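Local structure of DegV family protein (Eubacterium eligens, 3FDJ) at residues A[99-102]-A[103-107]; A[170-173]-A[174-177]. The protein is of unknown function but belongs to the DegV family, whose characterised members bind fatty acids, so it probably binds a fatty acid or similar lipid. One frame throughout, in Å; residues are numbered along the deposited sequence.

Following the chain from the N terminus, contact 1 comes first. It lies where helix 90-102 runs out into the loop that leads to strand 109-114, and so belongs to the part of the fold built on the sheet with strands 5-9 and 77-82. Contact 2 opens only after contact 1 has closed. It forms where the loop after helix 163-167 turns into helix 173-177, shortly before strand 184-190 of the second sheet. The two therefore stand in series and neither nest nor cross. Their centres are about 41 Å apart, and they do not touch. Contact 1 closes the turn out of a helix; contact 2 closes the turn into one.

Contact 1 of 2, residues A[99-102]-A[103-107]; sequences AVYL and EEHPQ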
loop_
_atom_site.group_PDB
_atom_site.type_symbol
_atom_site.label_atom_id
_atom_site.label_comp_id
_atom_site.label_asym_id
_atom_site.label_seq_id
_atom_site.Cartn_x
_atom_site.Cartn_y
_atom_site.Cartn_z
ATOM N N ALA A 99 20.705 -9.078 3.530
ATOM C CA ALA A 99 22.001 -9.708 3.278
ATOM C C ALA A 99 23.040 -9.267 4.303
ATOM O O ALA A 99 23.809 -10.088 4.828
ATOM C CB ALA A 99 22.464 -9.383 1.857
ATOM N N VAL A 100 23.113 -7.959 4.528
ATOM C CA VAL A 100 24.022 -7.402 5.508
ATOM C C VAL A 100 23.614 -7.854 6.917
ATOM O O VAL A 100 24.459 -8.253 7.734
ATOM C CB VAL A 100 24.036 -5.859 5.419
ATOM C CG1 VAL A 100 24.816 -5.257 6.601
ATOM C CG2 VAL A 100 24.639 -5.411 4.038
ATOM N N TYR A 101 22.323 -7.825 7.198
ATOM C CA TYR A 101 21.834 -8.173 8.554
ATOM C C TYR A 101 22.198 -9.629 8.927
ATOM O O TYR A 101 22.667 -9.906 10.021
ATOM C CB TYR A 101 20.336 -7.936 8.635
ATOM C CG TYR A 101 19.789 -7.961 10.047
ATOM C CD1 TYR A 101 19.933 -6.852 10.876
ATOM C CD2 TYR A 101 19.128 -9.080 10.544
ATOM C CE1 TYR A 101 19.437 -6.861 12.178
ATOM C CE2 TYR A 101 18.622 -9.107 11.840
ATOM C CZ TYR A 101 18.774 -7.982 12.646
ATOM O OH TYR A 101 18.289 -7.971 13.922
ATOM N N LEU A 102 22.014 -10.544 7.992
ATOM C CA LEU A 102 22.357 -11.941 8.228
ATOM C C LEU A 102 23.860 -12.160 8.386
ATOM O O LEU A 102 24.282 -13.125 9.010
ATOM C CB LEU A 102 21.771 -12.826 7.141
ATOM C CG LEU A 102 20.235 -12.847 7.111
ATOM C CD1 LEU A 102 19.787 -13.768 5.993
ATOM C CD2 LEU A 102 19.547 -13.229 8.434
ATOM N N GLU A 103 24.684 -11.256 7.866
ATOM C CA GLU A 103 26.124 -11.336 8.102
ATOM C C GLU A 103 26.519 -10.733 9.448
ATOM O O GLU A 103 27.683 -10.827 9.850
ATOM C CB GLU A 103 26.886 -10.652 6.966
ATOM C CG GLU A 103 26.723 -11.400 5.659
ATOM C CD GLU A 103 27.575 -10.837 4.527
ATOM O OE1 GLU A 103 28.352 -9.877 4.767
ATOM O OE2 GLU A 103 27.466 -11.373 3.398
ATOM N N GLU A 104 25.545 -10.105 10.118
ATOM C CA GLU A 104 25.748 -9.447 11.417
ATOM C C GLU A 104 24.998 -10.112 12.587
ATOM O O GLU A 104 25.293 -9.824 13.758
ATOM C CB GLU A 104 25.355 -7.973 11.283
ATOM C CG GLU A 104 26.336 -7.233 10.384
ATOM C CD GLU A 104 26.123 -5.720 10.298
ATOM O OE1 GLU A 104 25.072 -5.200 10.729
ATOM O OE2 GLU A 104 27.036 -5.055 9.767
ATOM N N HIS A 105 24.061 -11.006 12.289
ATOM C CA HIS A 105 23.205 -11.639 13.317
ATOM C C HIS A 105 23.070 -13.106 13.021
ATOM O O HIS A 105 22.231 -13.508 12.215
ATOM C CB HIS A 105 21.831 -10.966 13.333
ATOM C CG HIS A 105 21.911 -9.527 13.685
ATOM N ND1 HIS A 105 21.871 -9.090 14.993
ATOM C CD2 HIS A 105 22.159 -8.433 12.926
ATOM C CE1 HIS A 105 22.021 -7.776 15.016
ATOM N NE2 HIS A 105 22.187 -7.350 13.776
ATOM N N PRO A 106 23.886 -13.918 13.687
ATOM C CA PRO A 106 24.045 -15.313 13.311
ATOM C C PRO A 106 22.808 -16.174 13.579
ATOM O O PRO A 106 22.654 -17.211 12.972
ATOM C CB PRO A 106 25.219 -15.766 14.169
ATOM C CG PRO A 106 25.157 -14.887 15.385
ATOM C CD PRO A 106 24.677 -13.565 14.876
ATOM N N GLN A 107 21.937 -15.765 14.484
ATOM C CA GLN A 107 20.765 -16.581 14.737
ATOM C C GLN A 107 19.522 -16.024 14.023
ATOM O O GLN A 107 18.447 -16.579 14.168
ATOM C CB GLN A 107 20.545 -16.716 16.243
ATOM C CG GLN A 107 21.436 -17.765 16.883
ATOM C CD GLN A 107 22.848 -17.295 17.127
ATOM O OE1 GLN A 107 23.065 -16.282 17.810
ATOM N NE2 GLN A 107 23.832 -18.047 16.602
HETATM O O HOH W 1 24.179 -12.303 3.297
#
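Tyr101 O accepts the backbone N of Glu104 at 2.9 Å, where helix 90-102 of this DegV-family fold gives way to the loop before strand 109-114. The same oxygen takes a weak bond from His105 N, so one carbonyl ties two residues of the loop to the end of the helix. Glu103 N is gripped more loosely, by weak bonds to Ala99 O and Val100 O. A water bonds to Ala99 O at 2.7 Å and reaches Glu103 OE2 only weakly.

The main side-chain contact is an offset stack of Tyr101 on His105. The ring centroids are 3.9 Å apart and the planes differ by 21°. With CG anti to the backbone N and beside the carbonyl carbon (chi1 -167°), the tyrosine ring is placed over the imidazole. Its far end is fixed by a hydrogen bond from OH to Asp75 O, and Phe72 meets the ring edge-to-face. This joins the helix end to helix 65-72 and the loop that follows it. A leucine here has no ring to stack and no hydroxyl, which would probably leave the imidazole freer to turn and Asp75 O without this partner.

Val100 and Glu104 lie side by side, with Val100 CG1 3.9 Å from Glu104 OE2. The imidazole is placed closely: His105 CD2 sits over the centre of the tyrosine ring, 3.2 Å above its plane, while Tyr101 O lies in the imidazole plane, 3.3 Å from that same CD2.

Contact 2 of 2, residues A[170-173]-A[174-177]; sequences RVSK and VVAS
Ser172 caps the N terminus of helix 173-177. Its OG accepts the backbone N of Val175 at 3.2 Å, with an N-H...O angle of 155°. The hydroxyl can do this because chi1 of 66° sets OG between its own N and carbonyl carbon, turned to the first helical turn. Two methyls crowd the same oxygen: Val175 CG2 at 3.2 Å and Val174 CG1 at 3.4 Å from Ser172 OG.

Val175 uses its branches differently. CG2 flanks the cap, whereas CG1, anti to the backbone N (chi1 164°), packs on Val171 CG2 at 3.5 Å. The other methyl of Val171, CG1, meets Ala176 CB at 4.0 Å. This pairs Val171, just before the N-cap, with Ala176, four residues after the N-cap: the N' and N4 positions of a hydrophobic staple.

Along the backbone, Ala176 N bonds to Ser172 O and Ser177 N to Lys173 O. Ser177 also folds its hydroxyl back, giving OG to Val174 O at 2.7 Å.

A sodium ion lies about 10 Å from the side chain of Ala176. The apolar side of the turn rests on helix 163-167: Val171, in the loop, touches Leu165 and Ala166, and Ala176 packs on Ala166, a contact that links the two short helices directly.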
loop_
_atom_site.group_PDB
_atom_site.type_symbol
_atom_site.label_atom_id
_atom_site.label_comp_id
_atom_site.label_asym_id
_atom_site.label_seq_id
_atom_site.Cartn_x
_atom_site.Cartn_y
_atom_site.Cartn_z
ATOM N N ARG A 170 5.201 4.845 -14.380
ATOM C CA ARG A 170 4.523 3.734 -13.706
ATOM C C ARG A 170 3.128 3.404 -14.236
ATOM O O ARG A 170 2.519 2.410 -13.814
ATOM C CB ARG A 170 4.543 3.962 -12.192
ATOM C CG ARG A 170 5.962 3.711 -11.710
ATOM C CD ARG A 170 6.260 4.187 -10.344
ATOM N NE ARG A 170 7.540 3.595 -9.960
ATOM C CZ ARG A 170 8.662 4.260 -9.700
ATOM N NH1 ARG A 170 9.755 3.582 -9.387
ATOM N NH2 ARG A 170 8.701 5.589 -9.719
ATOM N N VAL A 171 2.635 4.211 -15.163
ATOM C CA VAL A 171 1.403 3.900 -15.879
ATOM C C VAL A 171 1.549 4.474 -17.275
ATOM O O VAL A 171 2.274 5.456 -17.459
ATOM C CB VAL A 171 0.159 4.497 -15.152
ATOM C CG1 VAL A 171 0.008 6.003 -15.466
ATOM C CG2 VAL A 171 -1.101 3.748 -15.513
ATOM N N SER A 172 0.904 3.854 -18.259
ATOM C CA SER A 172 0.954 4.376 -19.637
ATOM C C SER A 172 0.282 5.732 -19.745
ATOM O O SER A 172 -0.660 6.028 -19.000
ATOM C CB SER A 172 0.283 3.426 -20.621
ATOM O OG SER A 172 -1.117 3.335 -20.368
ATOM N N LYS A 173 0.762 6.544 -20.678
ATOM C CA LYS A 173 0.130 7.827 -20.977
ATOM C C LYS A 173 -1.340 7.685 -21.384
ATOM O O LYS A 173 -2.176 8.470 -20.931
ATOM C CB LYS A 173 0.914 8.580 -22.054
ATOM C CG LYS A 173 2.240 9.117 -21.517
ATOM C CD LYS A 173 2.878 10.147 -22.459
ATOM C CE LYS A 173 3.730 9.508 -23.561
ATOM N NZ LYS A 173 5.210 9.482 -23.273
ATOM N N VAL A 174 -1.672 6.670 -22.183
ATOM C CA VAL A 174 -3.052 6.517 -22.629
ATOM C C VAL A 174 -3.975 6.307 -21.444
ATOM O O VAL A 174 -5.043 6.898 -21.394
ATOM C CB VAL A 174 -3.261 5.389 -23.712
ATOM C CG1 VAL A 174 -2.965 3.973 -23.149
ATOM C CG2 VAL A 174 -4.687 5.467 -24.275
ATOM N N VAL A 175 -3.536 5.492 -20.482
ATOM C CA VAL A 175 -4.304 5.219 -19.276
ATOM C C VAL A 175 -4.451 6.481 -18.434
ATOM O O VAL A 175 -5.553 6.814 -18.032
ATOM C CB VAL A 175 -3.702 4.046 -18.470
ATOM C CG1 VAL A 175 -4.264 4.021 -17.035
ATOM C CG2 VAL A 175 -4.011 2.721 -19.193
ATOM N N ALA A 176 -3.360 7.213 -18.245
ATOM C CA ALA A 176 -3.382 8.436 -17.442
ATOM C C ALA A 176 -4.236 9.528 -18.070
ATOM O O ALA A 176 -4.849 10.307 -17.343
ATOM C CB ALA A 176 -1.974 8.960 -17.205
ATOM N N SER A 177 -4.292 9.578 -19.402
ATOM C CA SER A 177 -5.013 10.656 -20.087
ATOM C C SER A 177 -6.506 10.685 -19.772
ATOM O O SER A 177 -7.113 11.742 -19.820
ATOM C CB SER A 177 -4.808 10.616 -21.603
ATOM O OG SER A 177 -5.452 9.491 -22.153
#